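Local coordinates for phosphate-binding protein pstS 2 (Streptococcus pneumoniae, PDB 4H1X), which probably serves as the solute-binding lipoprotein that captures phosphate for import by the PstSACB ABC transporter, at residues A[15-18]-A[19-22]; A[25-29]-A[30-34]; A[250-254]-A[255-259]. One frame throughout, in Å; residues are numbered along the deposited sequence. Where two conformers were deposited one is given.

Contact 1: residues A[15-18]-A[19-22]; sequences SREN and GSGT. With CIT (citric acid), chain C.
R16 and S20 meet around a bound citrate, at a strand-turn-helix connection where strand 12-16 gives way to helix 21-30. The citrate probably comes from the crystallisation liquor. S20 OG sits over the centre of one face of the R16 guanidinium, 3.5 Å above its plane. S20 OG donates to citrate O5 at 2.6 Å. Citrate O5 also accepts T22 N at 2.9 Å, in a nearly straight bond (165°). R16 NH2 holds the other oxygen of that carboxylate, with citrate O6 at 2.8 Å, and NH1 makes two weak bonds to a second carboxylate. An anion held by a helix start and an arginine is consistent with a phosphate site, as in other PstS proteins.

The second shell is E17. R16 NE meets E17 OE1 at 2.8 Å in a salt bridge, and R16 NH2 meets E17 OE2 at 3.2 Å, side-on and both on syn lone pairs. This fixes the rotation of the guanidinium. The R16 chain bends at chi2 and chi3 to get there. A type II turn from E17 to S20 brings S20 to the N-cap, where its OG also caps R23 N. The turn is closed by S20 N, which donates to E17 O at 3.1 Å.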
# COMPACT_ATOMS: atom_id res chain seq x y z
N SER A 15 -11.20 12.71 1.62
CA SER A 15 -10.01 12.20 2.30
C SER A 15 -10.33 10.90 3.03
O SER A 15 -11.48 10.69 3.44
CB SER A 15 -9.50 13.24 3.30
OG SER A 15 -8.51 12.68 4.16
N ARG A 16 -9.32 10.04 3.24
CA ARG A 16 -9.53 8.88 4.08
C ARG A 16 -9.43 9.34 5.55
O ARG A 16 -8.99 10.47 5.80
CB ARG A 16 -8.53 7.75 3.74
CG ARG A 16 -9.00 6.91 2.55
CD ARG A 16 -10.27 6.06 2.85
NE ARG A 16 -10.07 5.19 4.01
CZ ARG A 16 -9.41 4.04 3.97
NH1 ARG A 16 -8.94 3.57 2.82
NH2 ARG A 16 -9.21 3.36 5.09
N GLU A 17 -9.92 8.53 6.50
CA GLU A 17 -9.90 8.89 7.92
C GLU A 17 -8.48 8.99 8.47
O GLU A 17 -7.56 8.41 7.91
CB GLU A 17 -10.73 7.87 8.75
CG GLU A 17 -10.04 6.53 9.02
CD GLU A 17 -9.93 5.56 7.86
OE1 GLU A 17 -10.36 5.90 6.73
OE2 GLU A 17 -9.41 4.44 8.09
N ASN A 18 -8.31 9.78 9.53
CA ASN A 18 -7.01 9.96 10.20
C ASN A 18 -6.49 8.60 10.67
O ASN A 18 -7.25 7.82 11.25
CB ASN A 18 -7.20 10.88 11.40
CG ASN A 18 -5.92 11.35 12.00
OD1 ASN A 18 -5.22 10.61 12.69
ND2 ASN A 18 -5.59 12.61 11.76
N GLY A 19 -5.23 8.31 10.38
CA GLY A 19 -4.61 7.04 10.74
C GLY A 19 -4.66 6.00 9.65
O GLY A 19 -4.01 4.96 9.77
N SER A 20 -5.44 6.24 8.57
CA SER A 20 -5.53 5.33 7.42
C SER A 20 -4.14 5.14 6.80
O SER A 20 -3.44 6.13 6.56
CB SER A 20 -6.48 5.88 6.36
OG SER A 20 -6.21 5.33 5.08
N GLY A 21 -3.74 3.90 6.52
CA GLY A 21 -2.45 3.65 5.88
C GLY A 21 -2.38 4.22 4.47
O GLY A 21 -1.35 4.76 4.07
N THR A 22 -3.50 4.15 3.72
CA THR A 22 -3.58 4.69 2.36
C THR A 22 -3.45 6.21 2.41
O THR A 22 -2.74 6.78 1.57
CB THR A 22 -4.87 4.23 1.67
OG1 THR A 22 -4.86 2.79 1.61
CG2 THR A 22 -5.00 4.79 0.27
C1 CIT C . -4.55 0.16 6.86
O1 CIT C . -3.48 0.72 6.86
O2 CIT C . -5.26 -0.01 7.94
C2 CIT C . -5.17 -0.42 5.61
C3 CIT C . -5.38 0.55 4.44
O7 CIT C . -4.09 0.98 3.98
C4 CIT C . -6.09 -0.20 3.30
C5 CIT C . -7.19 0.53 2.57
O3 CIT C . -7.01 1.19 1.56
O4 CIT C . -8.36 0.39 3.13
C6 CIT C . -6.18 1.79 4.85
O5 CIT C . -5.99 2.87 4.38
O6 CIT C . -7.15 1.53 5.71

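Contact 2: residues A[25-29]-A[30-34]; sequences AFTEI and TGILK
F26 O is gripped twice by T30. T30 N donates to F26 O at 3.0 Å and T30 OG1 donates to F26 O at 2.8 Å, from opposite faces of the carbonyl plane. The hydroxyl can fold back because OG1 lies between the T30 backbone N and carbonyl carbon (chi1 58°). The same torsion sets the T30 methyl against the F26 ring. T30 CG2 stands 3.7 Å above one face of that ring, shifted toward the rim, in a CH-pi contact. In the I32 conformer given, one of two, CD1 approaches the ring obliquely, near CE2.

The chain then leaves helix 21-30 through a Schellman motif. G31 takes positive phi (83°), and G31 N donates to E28 O at 3.2 Å. T27 O accepts L33 N at 3.0 Å, with the donor well above the carbonyl plane, and a weak bond from I32 N. The strand 33-35 that follows pairs with strand 40-42.

T27 packs against L33 and, in the same conformer, against I32, where T27 CG2 meets I32 CG2 at 4.0 Å. T27 OG1 lies against L33 CB, but its polar partner is R23 O, one turn back in the helix. E28 curls at chi2 and brings E28 OE1 to 3.9 Å from L33 CD2. E28 OE1 also has a long, weak ion pair with K40 NZ. K34 NZ donates to G31 O on a lone pair.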
# COMPACT_ATOMS: atom_id res chain seq x y z
N ALA A 25 0.27 7.03 3.07
CA ALA A 25 1.06 6.85 1.84
C ALA A 25 0.80 7.98 0.85
O ALA A 25 1.76 8.60 0.35
CB ALA A 25 0.71 5.52 1.21
N PHE A 26 -0.48 8.25 0.56
CA PHE A 26 -0.87 9.30 -0.38
C PHE A 26 -0.27 10.65 0.00
O PHE A 26 0.36 11.30 -0.83
CB PHE A 26 -2.40 9.42 -0.48
CG PHE A 26 -2.83 10.49 -1.46
CD1 PHE A 26 -2.84 10.25 -2.83
CD2 PHE A 26 -3.21 11.76 -1.01
CE1 PHE A 26 -3.23 11.25 -3.74
CE2 PHE A 26 -3.59 12.76 -1.92
CZ PHE A 26 -3.58 12.50 -3.28
N THR A 27 -0.47 11.09 1.25
CA THR A 27 0.02 12.38 1.70
C THR A 27 1.56 12.43 1.71
O THR A 27 2.12 13.47 1.39
CB THR A 27 -0.58 12.77 3.05
OG1 THR A 27 -0.20 11.80 4.02
CG2 THR A 27 -2.12 12.93 3.00
N GLU A 28 2.23 11.31 2.04
CA GLU A 28 3.71 11.27 1.99
C GLU A 28 4.22 11.40 0.53
O GLU A 28 5.06 12.25 0.25
CB GLU A 28 4.25 9.98 2.64
CG GLU A 28 5.77 9.83 2.60
CD GLU A 28 6.57 10.96 3.22
OE1 GLU A 28 6.23 11.39 4.35
OE2 GLU A 28 7.55 11.41 2.58
N ILE A 29 3.70 10.56 -0.37
CA ILE A 29 4.13 10.53 -1.78
C ILE A 29 3.89 11.89 -2.49
O ILE A 29 4.76 12.35 -3.23
CB ILE A 29 3.48 9.34 -2.55
CG1 ILE A 29 3.91 7.98 -1.95
CG2 ILE A 29 3.85 9.39 -4.05
CD1 ILE A 29 2.96 6.79 -2.29
N THR A 30 2.72 12.52 -2.28
CA THR A 30 2.40 13.81 -2.92
C THR A 30 3.11 15.02 -2.24
O THR A 30 3.09 16.12 -2.78
CB THR A 30 0.87 14.05 -2.90
OG1 THR A 30 0.44 14.00 -1.54
CG2 THR A 30 0.10 13.05 -3.76
N GLY A 31 3.69 14.80 -1.05
CA GLY A 31 4.37 15.85 -0.29
C GLY A 31 3.46 16.74 0.54
O GLY A 31 3.90 17.80 1.00
N ILE A 32 2.19 16.30 0.74
CA ILE A 32 1.18 17.00 1.53
C ILE A 32 1.53 16.83 3.01
O ILE A 32 1.21 17.69 3.82
CB ILE A 32 -0.24 16.47 1.17
CG1 ILE A 32 -0.70 17.04 -0.19
CG2 ILE A 32 -1.29 16.75 2.26
CD1 ILE A 32 -1.74 16.21 -0.86
N LEU A 33 2.20 15.72 3.35
CA LEU A 33 2.67 15.40 4.70
C LEU A 33 4.12 15.84 4.75
O LEU A 33 4.97 15.20 4.13
CB LEU A 33 2.50 13.89 5.00
CG LEU A 33 2.95 13.37 6.38
CD1 LEU A 33 2.07 13.92 7.50
CD2 LEU A 33 2.93 11.86 6.42
N LYS A 34 4.38 16.98 5.41
CA LYS A 34 5.71 17.58 5.53
C LYS A 34 6.24 17.48 6.96
O LYS A 34 5.47 17.61 7.91
CB LYS A 34 5.68 19.06 5.11
CG LYS A 34 5.23 19.29 3.67
CD LYS A 34 6.10 20.31 2.94
CE LYS A 34 5.96 20.26 1.43
NZ LYS A 34 6.45 18.98 0.85

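Contact 3: residues A[250-254]-A[255-259]; sequences LADVF and SGKLT
S255 turns back onto A251 where helix 247-254 ends in a Schellman motif, with G256 at positive phi. A251 O is satisfied twice by this one residue. S255 N donates to A251 O at 2.9 Å and S255 OG to A251 O at 2.8 Å, from opposite faces of its plane. With chi1 at 67°, the S255 hydroxyl is folded back over its own backbone, within reach of A251 O.

D252 O, one residue on, also takes two donors. K257 N donates to D252 O at 2.7 Å, in the carbonyl plane; L258 N reaches D252 O from above that plane at 3.2 Å. V253 O receives G256 N from well out of its plane.

D252 CB meets L258 CB. The aliphatic part of K257 passes the D252 carboxylate at about a right angle. D252 OD1 and K257 NZ stay 4.8 Å apart, so they form no direct salt bridge, though their opposite charges may still attract. V253 CG2 packs on L258 CD2 at 3.8 Å. V253 also touches I68 of strand 67-72, and L258 touches I11. A water bridges the two chain parts, donating one hydrogen to V253 O and the other to L258 O, each at 2.7 Å.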
# COMPACT_ATOMS: atom_id res chain seq x y z
N LEU A 250 -2.06 17.77 -8.38
CA LEU A 250 -2.56 16.78 -7.44
C LEU A 250 -2.39 17.25 -6.00
O LEU A 250 -3.36 17.23 -5.22
CB LEU A 250 -1.86 15.41 -7.63
CG LEU A 250 -2.45 14.24 -6.82
CD1 LEU A 250 -3.97 14.07 -7.10
CD2 LEU A 250 -1.70 12.96 -7.11
N ALA A 251 -1.18 17.70 -5.65
CA ALA A 251 -0.91 18.18 -4.30
C ALA A 251 -1.71 19.47 -4.01
O ALA A 251 -2.27 19.59 -2.92
CB ALA A 251 0.57 18.42 -4.10
N ASP A 252 -1.85 20.37 -5.03
CA ASP A 252 -2.64 21.60 -4.93
C ASP A 252 -4.11 21.29 -4.61
O ASP A 252 -4.72 21.96 -3.77
CB ASP A 252 -2.55 22.41 -6.22
CG ASP A 252 -1.28 23.22 -6.39
OD1 ASP A 252 -0.39 23.14 -5.50
OD2 ASP A 252 -1.17 23.94 -7.42
N VAL A 253 -4.68 20.28 -5.29
CA VAL A 253 -6.08 19.90 -5.08
C VAL A 253 -6.27 19.31 -3.66
O VAL A 253 -7.16 19.78 -2.93
CB VAL A 253 -6.57 18.92 -6.20
CG1 VAL A 253 -7.93 18.32 -5.85
CG2 VAL A 253 -6.66 19.64 -7.56
N PHE A 254 -5.46 18.32 -3.28
CA PHE A 254 -5.66 17.64 -2.00
C PHE A 254 -5.26 18.51 -0.79
O PHE A 254 -5.78 18.25 0.29
CB PHE A 254 -5.01 16.26 -1.98
CG PHE A 254 -5.92 15.25 -2.63
CD1 PHE A 254 -6.90 14.58 -1.89
CD2 PHE A 254 -5.89 15.04 -4.01
CE1 PHE A 254 -7.77 13.68 -2.49
CE2 PHE A 254 -6.77 14.12 -4.61
CZ PHE A 254 -7.69 13.43 -3.84
N SER A 255 -4.42 19.56 -0.98
CA SER A 255 -4.07 20.52 0.08
C SER A 255 -5.05 21.71 0.10
O SER A 255 -4.91 22.60 0.94
CB SER A 255 -2.64 21.04 -0.08
OG SER A 255 -2.56 21.82 -1.27
N GLY A 256 -5.99 21.74 -0.84
CA GLY A 256 -7.03 22.77 -0.95
C GLY A 256 -6.61 24.10 -1.54
O GLY A 256 -7.29 25.11 -1.31
N LYS A 257 -5.51 24.12 -2.32
CA LYS A 257 -4.98 25.33 -2.96
C LYS A 257 -5.65 25.62 -4.31
O LYS A 257 -5.74 26.77 -4.72
CB LYS A 257 -3.46 25.20 -3.16
CG LYS A 257 -2.66 25.28 -1.88
CD LYS A 257 -1.19 24.93 -2.13
CE LYS A 257 -0.45 24.65 -0.85
NZ LYS A 257 1.00 24.42 -1.09
N LEU A 258 -6.07 24.56 -5.00
CA LEU A 258 -6.75 24.59 -6.28
C LEU A 258 -8.13 24.03 -6.01
O LEU A 258 -8.25 22.85 -5.65
CB LEU A 258 -5.91 23.74 -7.26
CG LEU A 258 -6.19 23.84 -8.74
CD1 LEU A 258 -5.00 23.31 -9.53
CD2 LEU A 258 -7.45 23.06 -9.13
N THR A 259 -9.17 24.88 -6.10
CA THR A 259 -10.51 24.49 -5.63
C THR A 259 -11.61 24.43 -6.68
O THR A 259 -12.76 24.15 -6.31
CB THR A 259 -10.95 25.48 -4.53
OG1 THR A 259 -11.04 26.78 -5.12
CG2 THR A 259 -9.99 25.52 -3.35
O HOH W 1 -9.10 21.53 -3.49

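The three contacts follow in series along the chain, and none nests in or crosses another. Contact 1 closes the turn between strand 12-16 and helix 21-30. Contact 2 begins farther along the same helix and closes its exit into strand 33-35, so the two mark opposite ends of one helix. Contact 3 comes more than 200 residues later and closes the end of helix 247-254. It nevertheless packs on contact 2: the F26 and F254 rings meet edge-to-face, and T30 CG2 touches L250 CD2 at 3.8 Å. T259 then pairs its backbone with I11, just before strand 12-16. Contacts 1 and 3 do not touch, with centres about 17 Å apart.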